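PDB 3EMU: leucine rich repeat and phosphatase domain containing protein from Entamoeba histolytica, which is a probable dual specificity phosphatase that hydrolyses phosphate monoesters, perhaps on phosphorylated proteins. Local coordinates for residues A[105-110]-A[139-144]. Sequence-based numbering, arbitrary orientation.
Sequences VIAFLM and LQLKLF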
# COMPACT_ATOMS: atom_id res chain seq x y z
N VAL A 105 -2.14 -0.57 -1.13
CA VAL A 105 -2.92 0.13 -0.12
C VAL A 105 -4.43 -0.13 -0.32
O VAL A 105 -5.18 -0.31 0.65
CB VAL A 105 -2.59 1.67 -0.07
CG1 VAL A 105 -3.61 2.46 0.74
CG2 VAL A 105 -1.17 1.93 0.52
N ILE A 106 -4.85 -0.15 -1.58
CA ILE A 106 -6.19 -0.53 -1.90
C ILE A 106 -6.56 -1.97 -1.40
O ILE A 106 -7.58 -2.12 -0.73
CB ILE A 106 -6.48 -0.37 -3.39
CG1 ILE A 106 -6.45 1.13 -3.76
CG2 ILE A 106 -7.85 -1.02 -3.75
CD1 ILE A 106 -6.61 1.43 -5.27
N ALA A 107 -5.75 -2.99 -1.75
CA ALA A 107 -5.95 -4.34 -1.28
C ALA A 107 -6.12 -4.38 0.25
O ALA A 107 -7.05 -5.03 0.80
CB ALA A 107 -4.81 -5.23 -1.70
N PHE A 108 -5.22 -3.67 0.95
CA PHE A 108 -5.29 -3.58 2.39
C PHE A 108 -6.63 -3.04 2.94
O PHE A 108 -7.20 -3.62 3.87
CB PHE A 108 -4.14 -2.75 2.95
CG PHE A 108 -4.27 -2.52 4.43
CD1 PHE A 108 -4.01 -3.58 5.35
CD2 PHE A 108 -4.72 -1.29 4.91
CE1 PHE A 108 -4.17 -3.40 6.72
CE2 PHE A 108 -4.88 -1.12 6.29
CZ PHE A 108 -4.62 -2.18 7.19
N LEU A 109 -7.12 -1.93 2.41
CA LEU A 109 -8.37 -1.33 2.86
C LEU A 109 -9.60 -2.17 2.45
O LEU A 109 -10.59 -2.20 3.18
CB LEU A 109 -8.52 0.05 2.26
CG LEU A 109 -7.54 1.19 2.60
CD1 LEU A 109 -7.86 2.41 1.68
CD2 LEU A 109 -7.59 1.60 4.06
N MET A 110 -9.55 -2.79 1.27
CA MET A 110 -10.57 -3.74 0.92
C MET A 110 -10.78 -4.70 2.13
O MET A 110 -11.90 -4.87 2.61
CB MET A 110 -10.20 -4.50 -0.37
CG MET A 110 -10.25 -3.63 -1.69
SD MET A 110 -9.53 -4.35 -3.15
CE MET A 110 -10.53 -5.80 -3.44
N LEU A 139 -7.02 -5.40 -12.46
CA LEU A 139 -7.53 -6.72 -12.68
C LEU A 139 -7.18 -7.68 -11.53
O LEU A 139 -8.06 -8.41 -11.03
CB LEU A 139 -6.94 -7.23 -13.97
CG LEU A 139 -7.70 -8.17 -14.86
CD1 LEU A 139 -9.12 -7.66 -15.09
CD2 LEU A 139 -6.90 -8.28 -16.19
N GLN A 140 -5.92 -7.70 -11.11
CA GLN A 140 -5.50 -8.48 -9.93
C GLN A 140 -6.21 -8.06 -8.63
O GLN A 140 -6.42 -8.88 -7.73
CB GLN A 140 -3.98 -8.41 -9.73
CG GLN A 140 -3.21 -9.10 -10.85
CD GLN A 140 -1.67 -9.06 -10.65
OE1 GLN A 140 -1.16 -9.63 -9.66
NE2 GLN A 140 -0.95 -8.44 -11.59
N LEU A 141 -6.54 -6.78 -8.53
CA LEU A 141 -7.27 -6.31 -7.35
C LEU A 141 -8.70 -6.86 -7.38
O LEU A 141 -9.26 -7.21 -6.35
CB LEU A 141 -7.27 -4.79 -7.26
CG LEU A 141 -5.93 -4.17 -6.78
CD1 LEU A 141 -6.00 -2.64 -6.85
CD2 LEU A 141 -5.52 -4.65 -5.35
N LYS A 142 -9.26 -6.95 -8.59
CA LYS A 142 -10.59 -7.53 -8.76
C LYS A 142 -10.59 -9.02 -8.44
O LYS A 142 -11.57 -9.54 -7.96
CB LYS A 142 -11.14 -7.23 -10.16
CG LYS A 142 -11.68 -5.83 -10.23
CD LYS A 142 -12.02 -5.43 -11.66
CE LYS A 142 -12.42 -3.93 -11.74
NZ LYS A 142 -12.54 -3.48 -13.18
N LEU A 143 -9.48 -9.70 -8.73
CA LEU A 143 -9.33 -11.09 -8.38
C LEU A 143 -9.31 -11.23 -6.88
O LEU A 143 -9.90 -12.14 -6.33
CB LEU A 143 -8.01 -11.63 -8.89
CG LEU A 143 -8.10 -12.86 -9.79
CD1 LEU A 143 -8.36 -12.37 -11.21
CD2 LEU A 143 -6.81 -13.68 -9.78
N PHE A 144 -8.61 -10.33 -6.22
CA PHE A 144 -8.63 -10.34 -4.77
C PHE A 144 -10.04 -10.10 -4.21
O PHE A 144 -10.42 -10.73 -3.23
CB PHE A 144 -7.65 -9.29 -4.23
CG PHE A 144 -7.57 -9.23 -2.72
CD1 PHE A 144 -7.31 -10.37 -1.98
CD2 PHE A 144 -7.73 -8.02 -2.05
CE1 PHE A 144 -7.22 -10.31 -0.58
CE2 PHE A 144 -7.65 -7.93 -0.66
CZ PHE A 144 -7.39 -9.07 0.09
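L141 meets I106 and A107 with one methyl each, and this forked grip illustrates how two nearly parallel helices, their segment axes 10.5 Å apart and inclined by 17°, can pack through a few apolar groups. Its CD1 lies 4.0 Å from CG2 of I106, the two side chains crossing at about a right angle, while CD2 rests 3.8 Å from CB of A107. A bend at chi3 of M110 brings its CE 3.5 Å from O of L141. One turn on, F144 directs its ring toward helix 100-112, CG being anti to the backbone N (chi1 -179°). The ring edge, at CE2, comes to 3.3 Å from O of A107, which lies near the ring plane, and M110 slides past in the opposite direction, its CE 3.8 Å from CD2 of F144. From helix 68-85, I73 touches both A107 and F144, and A120 of helix 117-127 touches I106 and M110, so the contact sits among helices 68-85, 100-112, 117-127 and 135-151 of the phosphatase domain. No hydrogen bond joins the two segments; the contact is buried, so its cohesion probably comes mainly from dispersion and close fit, with a possible weak electrostatic contribution where the ring edge faces a carbonyl oxygen.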